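Local atomic coordinates of ileal bile acid-binding protein (Danio rerio, PDB entry 3ELX), a protein that probably binds bile acids and fatty acids in the cytoplasm and carries them, as a member of the fatty-acid binding protein family. Residues F38-T52 with Q55-V69. Sequence-based numbering, arbitrary orientation.
With EDO (1,2-ethanediol), chain B.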
loop_
_atom_site.group_PDB
_atom_site.type_symbol
_atom_site.label_atom_id
_atom_site.label_comp_id
_atom_site.label_asym_id
_atom_site.label_seq_id
_atom_site.Cartn_x
_atom_site.Cartn_y
_atom_site.Cartn_z
ATOM N N PHE A 38 -7.932 12.738 2.366
ATOM C CA PHE A 38 -8.554 11.470 2.756
ATOM C C PHE A 38 -7.551 10.656 3.569
ATOM O O PHE A 38 -6.369 10.605 3.232
ATOM C CB PHE A 38 -8.998 10.701 1.504
ATOM C CG PHE A 38 -9.787 9.433 1.785
ATOM C CD1 PHE A 38 -11.153 9.489 2.072
ATOM C CD2 PHE A 38 -9.169 8.189 1.732
ATOM C CE1 PHE A 38 -11.890 8.323 2.310
ATOM C CE2 PHE A 38 -9.896 7.011 1.980
ATOM C CZ PHE A 38 -11.254 7.078 2.267
ATOM N N LYS A 39 -8.024 10.030 4.643
ATOM C CA LYS A 39 -7.165 9.174 5.458
ATOM C C LYS A 39 -7.500 7.716 5.164
ATOM O O LYS A 39 -8.552 7.216 5.560
ATOM C CB LYS A 39 -7.327 9.491 6.950
ATOM C CG LYS A 39 -6.989 10.925 7.299
ATOM C CD LYS A 39 -6.861 11.151 8.800
ATOM C CE LYS A 39 -8.159 11.584 9.422
ATOM N NZ LYS A 39 -8.673 12.888 8.899
ATOM N N LEU A 40 -6.615 7.036 4.452
ATOM C CA LEU A 40 -6.880 5.651 4.106
ATOM C C LEU A 40 -6.789 4.752 5.335
ATOM O O LEU A 40 -5.783 4.787 6.059
ATOM C CB LEU A 40 -5.873 5.174 3.077
ATOM C CG LEU A 40 -6.084 3.779 2.499
ATOM C CD1 LEU A 40 -7.296 3.806 1.576
ATOM C CD2 LEU A 40 -4.828 3.334 1.737
ATOM N N VAL A 41 -7.828 3.941 5.549
ATOM C CA VAL A 41 -7.806 2.885 6.567
ATOM C C VAL A 41 -7.411 1.558 5.935
ATOM O O VAL A 41 -7.931 1.171 4.884
ATOM C CB VAL A 41 -9.152 2.749 7.304
ATOM C CG1 VAL A 41 -9.157 1.540 8.235
ATOM C CG2 VAL A 41 -9.422 4.011 8.106
ATOM N N THR A 42 -6.468 0.891 6.587
ATOM C CA THR A 42 -5.954 -0.401 6.154
ATOM C C THR A 42 -6.281 -1.430 7.217
ATOM O O THR A 42 -6.007 -1.212 8.396
ATOM C CB THR A 42 -4.420 -0.348 5.972
ATOM O OG1 THR A 42 -4.086 0.604 4.958
ATOM C CG2 THR A 42 -3.879 -1.698 5.552
ATOM N N GLU A 43 -6.855 -2.552 6.803
ATOM C CA GLU A 43 -7.084 -3.670 7.702
ATOM C C GLU A 43 -6.201 -4.833 7.257
ATOM O O GLU A 43 -6.234 -5.232 6.087
ATOM C CB GLU A 43 -8.551 -4.070 7.662
ATOM C CG GLU A 43 -8.909 -5.220 8.564
ATOM C CD GLU A 43 -10.342 -5.677 8.353
ATOM O OE1 GLU A 43 -10.982 -5.256 7.355
ATOM O OE2 GLU A 43 -10.824 -6.457 9.191
ATOM N N ILE A 44 -5.419 -5.366 8.190
ATOM C CA ILE A 44 -4.531 -6.485 7.860
ATOM C C ILE A 44 -4.793 -7.674 8.775
ATOM O O ILE A 44 -4.918 -7.520 9.991
ATOM C CB ILE A 44 -3.037 -6.094 7.924
ATOM C CG1 ILE A 44 -2.776 -4.839 7.082
ATOM C CG2 ILE A 44 -2.148 -7.271 7.433
ATOM C CD1 ILE A 44 -1.498 -4.116 7.452
ATOM N N VAL A 45 -4.898 -8.860 8.170
ATOM C CA VAL A 45 -4.876 -10.110 8.915
ATOM C C VAL A 45 -3.645 -10.869 8.438
ATOM O O VAL A 45 -3.535 -11.218 7.250
ATOM C CB VAL A 45 -6.172 -10.951 8.732
ATOM C CG1 VAL A 45 -6.062 -12.252 9.521
ATOM C CG2 VAL A 45 -7.399 -10.166 9.185
ATOM N N GLN A 46 -2.697 -11.061 9.346
ATOM C CA GLN A 46 -1.455 -11.746 9.028
ATOM C C GLN A 46 -1.402 -13.037 9.833
ATOM O O GLN A 46 -1.404 -13.009 11.071
ATOM C CB GLN A 46 -0.250 -10.874 9.369
ATOM C CG GLN A 46 1.061 -11.596 9.155
ATOM C CD GLN A 46 2.277 -10.870 9.706
ATOM O OE1 GLN A 46 3.407 -11.276 9.432
ATOM N NE2 GLN A 46 2.063 -9.820 10.499
ATOM N N ASN A 47 -1.387 -14.160 9.121
ATOM C CA ASN A 47 -1.194 -15.456 9.739
ATOM C C ASN A 47 0.090 -16.050 9.165
ATOM O O ASN A 47 0.090 -16.730 8.137
ATOM C CB ASN A 47 -2.423 -16.346 9.516
ATOM C CG ASN A 47 -3.691 -15.789 10.178
ATOM O OD1 ASN A 47 -3.632 -15.068 11.174
ATOM N ND2 ASN A 47 -4.841 -16.122 9.613
ATOM N N GLY A 48 1.205 -15.751 9.825
ATOM C CA GLY A 48 2.520 -16.112 9.300
ATOM C C GLY A 48 2.787 -15.422 7.973
ATOM O O GLY A 48 2.750 -14.191 7.884
ATOM N N ASP A 49 3.049 -16.228 6.950
ATOM C CA ASP A 49 3.325 -15.725 5.602
ATOM C C ASP A 49 2.045 -15.386 4.839
ATOM O O ASP A 49 2.101 -14.814 3.748
ATOM C CB ASP A 49 4.093 -16.764 4.791
ATOM C CG ASP A 49 5.505 -16.990 5.305
ATOM O OD1 ASP A 49 6.073 -18.056 4.998
ATOM O OD2 ASP A 49 6.031 -16.098 6.005
ATOM N N ASP A 50 0.902 -15.746 5.421
ATOM C CA ASP A 50 -0.400 -15.577 4.776
ATOM C C ASP A 50 -1.035 -14.245 5.175
ATOM O O ASP A 50 -1.407 -14.049 6.338
ATOM C CB ASP A 50 -1.280 -16.769 5.178
ATOM C CG ASP A 50 -2.662 -16.742 4.550
ATOM O OD1 ASP A 50 -3.223 -15.650 4.340
ATOM O OD2 ASP A 50 -3.208 -17.849 4.319
ATOM N N PHE A 51 -1.167 -13.332 4.209
ATOM C CA PHE A 51 -1.736 -11.999 4.468
ATOM C C PHE A 51 -3.058 -11.787 3.752
ATOM O O PHE A 51 -3.226 -12.210 2.604
ATOM C CB PHE A 51 -0.811 -10.892 3.956
ATOM C CG PHE A 51 0.413 -10.669 4.785
ATOM C CD1 PHE A 51 1.509 -11.515 4.664
ATOM C CD2 PHE A 51 0.490 -9.575 5.651
ATOM C CE1 PHE A 51 2.656 -11.305 5.412
ATOM C CE2 PHE A 51 1.648 -9.350 6.405
ATOM C CZ PHE A 51 2.727 -10.210 6.285
ATOM N N THR A 52 -3.978 -11.102 4.428
ATOM C CA THR A 52 -5.160 -10.524 3.786
ATOM C C THR A 52 -5.082 -9.034 4.072
ATOM O O THR A 52 -5.107 -8.616 5.236
ATOM C CB THR A 52 -6.472 -11.095 4.355
ATOM O OG1 THR A 52 -6.472 -12.520 4.218
ATOM C CG2 THR A 52 -7.684 -10.501 3.624
ATOM N N GLN A 55 -7.853 -2.341 1.921
ATOM C CA GLN A 55 -7.764 -0.883 1.955
ATOM C C GLN A 55 -9.114 -0.290 1.610
ATOM O O GLN A 55 -9.748 -0.675 0.618
ATOM C CB GLN A 55 -6.706 -0.349 0.975
ATOM C CG GLN A 55 -5.304 -0.867 1.252
ATOM C CD GLN A 55 -4.335 -0.496 0.149
ATOM O OE1 GLN A 55 -4.645 -0.630 -1.032
ATOM N NE2 GLN A 55 -3.155 -0.037 0.529
ATOM N N TYR A 56 -9.538 0.672 2.424
ATOM C CA TYR A 56 -10.833 1.303 2.279
ATOM C C TYR A 56 -10.703 2.660 1.601
ATOM O O TYR A 56 -10.546 3.695 2.255
ATOM C CB TYR A 56 -11.503 1.422 3.653
ATOM C CG TYR A 56 -11.837 0.073 4.254
ATOM C CD1 TYR A 56 -13.077 -0.517 4.034
ATOM C CD2 TYR A 56 -10.904 -0.624 5.036
ATOM C CE1 TYR A 56 -13.401 -1.757 4.571
ATOM C CE2 TYR A 56 -11.218 -1.870 5.587
ATOM C CZ TYR A 56 -12.469 -2.435 5.348
ATOM O OH TYR A 56 -12.802 -3.678 5.865
ATOM N N TYR A 57 -10.748 2.635 0.276
ATOM C CA TYR A 57 -10.634 3.851 -0.513
ATOM C C TYR A 57 -11.954 4.624 -0.540
ATOM O O TYR A 57 -12.993 4.111 -0.084
ATOM C CB TYR A 57 -10.152 3.526 -1.931
ATOM C CG TYR A 57 -8.684 3.202 -1.987
ATOM C CD1 TYR A 57 -7.724 4.223 -2.102
ATOM C CD2 TYR A 57 -8.247 1.891 -1.923
ATOM C CE1 TYR A 57 -6.365 3.931 -2.141
ATOM C CE2 TYR A 57 -6.890 1.587 -1.976
ATOM C CZ TYR A 57 -5.959 2.611 -2.076
ATOM O OH TYR A 57 -4.612 2.315 -2.115
ATOM N N PRO A 58 -11.928 5.869 -1.053
ATOM C CA PRO A 58 -13.168 6.645 -1.094
ATOM C C PRO A 58 -14.302 5.973 -1.873
ATOM O O PRO A 58 -14.064 5.102 -2.727
ATOM C CB PRO A 58 -12.750 7.944 -1.798
ATOM C CG PRO A 58 -11.267 8.054 -1.485
ATOM C CD PRO A 58 -10.780 6.642 -1.568
ATOM N N ASN A 59 -15.527 6.392 -1.575
ATOM C CA ASN A 59 -16.712 5.918 -2.305
ATOM C C ASN A 59 -16.898 4.407 -2.223
ATOM O O ASN A 59 -17.336 3.753 -3.184
ATOM C CB ASN A 59 -16.687 6.417 -3.762
ATOM C CG ASN A 59 -16.737 7.918 -3.847
ATOM O OD1 ASN A 59 -17.626 8.543 -3.287
ATOM N ND2 ASN A 59 -15.787 8.505 -4.568
ATOM N N ASN A 60 -16.563 3.853 -1.056
ATOM C CA ASN A 60 -16.788 2.434 -0.782
ATOM C C ASN A 60 -16.029 1.507 -1.719
ATOM O O ASN A 60 -16.466 0.399 -2.004
ATOM C CB ASN A 60 -18.288 2.121 -0.796
ATOM C CG ASN A 60 -19.050 2.951 0.207
ATOM O OD1 ASN A 60 -18.749 2.916 1.401
ATOM N ND2 ASN A 60 -20.016 3.732 -0.270
ATOM N N HIS A 61 -14.876 1.986 -2.178
ATOM C CA HIS A 61 -13.956 1.207 -2.986
ATOM C C HIS A 61 -13.060 0.419 -2.043
ATOM O O HIS A 61 -12.144 0.975 -1.439
ATOM C CB HIS A 61 -13.147 2.171 -3.855
ATOM C CG HIS A 61 -12.134 1.507 -4.734
ATOM N ND1 HIS A 61 -12.323 0.260 -5.292
ATOM C CD2 HIS A 61 -10.943 1.952 -5.199
ATOM C CE1 HIS A 61 -11.264 -0.057 -6.017
ATOM N NE2 HIS A 61 -10.415 0.953 -5.980
ATOM N N VAL A 62 -13.346 -0.870 -1.894
ATOM C CA VAL A 62 -12.531 -1.716 -1.017
ATOM C C VAL A 62 -11.590 -2.560 -1.866
ATOM O O VAL A 62 -12.027 -3.279 -2.770
ATOM C CB VAL A 62 -13.405 -2.596 -0.098
ATOM C CG1 VAL A 62 -12.538 -3.398 0.859
ATOM C CG2 VAL A 62 -14.382 -1.739 0.684
ATOM N N VAL A 63 -10.295 -2.460 -1.585
ATOM C CA VAL A 63 -9.301 -3.221 -2.340
ATOM C C VAL A 63 -8.752 -4.259 -1.386
ATOM O O VAL A 63 -8.209 -3.899 -0.359
ATOM C CB VAL A 63 -8.165 -2.319 -2.857
ATOM C CG1 VAL A 63 -7.092 -3.145 -3.587
ATOM C CG2 VAL A 63 -8.715 -1.249 -3.779
ATOM N N THR A 64 -8.912 -5.534 -1.728
ATOM C CA THR A 64 -8.384 -6.617 -0.904
ATOM C C THR A 64 -7.400 -7.460 -1.695
ATOM O O THR A 64 -7.709 -7.940 -2.793
ATOM C CB THR A 64 -9.516 -7.518 -0.375
ATOM O OG1 THR A 64 -10.422 -6.721 0.387
ATOM C CG2 THR A 64 -8.974 -8.613 0.531
ATOM N N ASN A 65 -6.213 -7.623 -1.130
ATOM C CA ASN A 65 -5.212 -8.518 -1.690
ATOM C C ASN A 65 -4.904 -9.612 -0.703
ATOM O O ASN A 65 -4.637 -9.343 0.466
ATOM C CB ASN A 65 -3.942 -7.763 -2.067
ATOM C CG ASN A 65 -4.035 -7.154 -3.447
ATOM O OD1 ASN A 65 -4.400 -7.838 -4.398
ATOM N ND2 ASN A 65 -3.737 -5.869 -3.557
ATOM N N LYS A 66 -4.986 -10.847 -1.187
ATOM C CA LYS A 66 -4.620 -12.023 -0.411
ATOM C C LYS A 66 -3.390 -12.629 -1.059
ATOM O O LYS A 66 -3.392 -12.962 -2.259
ATOM C CB LYS A 66 -5.763 -13.038 -0.375
ATOM C CG LYS A 66 -6.971 -12.533 0.377
ATOM C CD LYS A 66 -8.189 -13.410 0.137
ATOM C CE LYS A 66 -8.427 -14.389 1.278
ATOM N NZ LYS A 66 -7.313 -15.358 1.462
ATOM N N PHE A 67 -2.324 -12.724 -0.275
ATOM C CA PHE A 67 -1.075 -13.268 -0.789
ATOM C C PHE A 67 -0.347 -14.069 0.266
ATOM O O PHE A 67 -0.544 -13.848 1.464
ATOM C CB PHE A 67 -0.173 -12.162 -1.354
ATOM C CG PHE A 67 0.184 -11.084 -0.364
ATOM C CD1 PHE A 67 -0.588 -9.922 -0.271
ATOM C CD2 PHE A 67 1.306 -11.213 0.466
ATOM C CE1 PHE A 67 -0.254 -8.901 0.649
ATOM C CE2 PHE A 67 1.652 -10.199 1.376
ATOM C CZ PHE A 67 0.875 -9.049 1.473
ATOM N N ILE A 68 0.468 -15.016 -0.184
ATOM C CA ILE A 68 1.371 -15.745 0.708
ATOM C C ILE A 68 2.785 -15.375 0.299
ATOM O O ILE A 68 3.165 -15.538 -0.866
ATOM C CB ILE A 68 1.154 -17.279 0.626
ATOM C CG1 ILE A 68 -0.274 -17.612 1.079
ATOM C CG2 ILE A 68 2.202 -18.016 1.470
ATOM C CD1 ILE A 68 -0.715 -19.022 0.752
ATOM N N VAL A 69 3.557 -14.856 1.246
ATOM C CA VAL A 69 4.933 -14.460 0.935
ATOM C C VAL A 69 5.684 -15.646 0.324
ATOM O O VAL A 69 5.616 -16.765 0.834
ATOM C CB VAL A 69 5.665 -13.934 2.179
ATOM C CG1 VAL A 69 7.117 -13.552 1.851
ATOM C CG2 VAL A 69 4.917 -12.736 2.751
HETATM C C1 EDO B . -0.562 -2.944 -0.140
HETATM O O1 EDO B . 0.080 -2.370 -1.012
HETATM C C2 EDO B . -1.080 -4.344 -0.360
HETATM O O2 EDO B . -2.238 -4.303 -1.207
HETATM O O HOH W 1 -10.610 4.681 4.787
HETATM O O HOH W 2 -2.433 -0.217 3.091
HETATM O O HOH W 3 5.874 -18.788 2.582
HETATM O O HOH W 4 -4.158 -14.749 2.067
#
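Phe51 and Phe67, a hydrogen-bonded antiparallel pair, set CB of Phe51 over one face of the Phe67 ring, 3.8 Å from its centroid, while the two rings lie nearly parallel (14°) but slid apart. Phe67 reaches this place because its CG sits between the backbone N and the carbonyl carbon (chi1 58°). Flat, apolar phenylalanines suit a buried sheet face; Val69 adds CG2 against CE1 of Phe51. At the other end, Leu40 holds CD1 over the centre of the Tyr57 ring in a CH-pi contact, 3.7 Å from the ring centroid. Pro58, rigid and compact, lays CG squarely over the Phe38 ring, 3.6 Å from the centroid, and the carbonyl O of Tyr56 meets that ring's edge in plane. With Phe38 replaced by an alanine, Pro58 CG would probably lose the ring face it packs on, and a gap would open beside it.

The backbones pair as well: Phe51 N donates to Phe67 O (2.9 Å), Phe67 N returns a bond to Phe51 O, and Tyr56 N bonds Val41 O. Farther out, the extended Glu43 chain, its CG anti to the backbone N (chi1 -180°), brings OE1 to accept from Tyr56 OH at 2.8 Å; a long carboxylate side chain suits a phenol hydroxyl at the ring's edge. One water links Thr42 OG1 with Gln55 NE2; another joins Asp50 OD1 to Phe51 O.

Gln55 and Tyr57 belong to separate cholate sites seen in this protein, neither occupied here. The contact spans two successive hairpins of the antiparallel lipid-binding barrel: strand 50-57 lies between 41-47 and 61-68, strand 8-16 flanks 41-47, and Phe67 touches Met75 of strand 73-76.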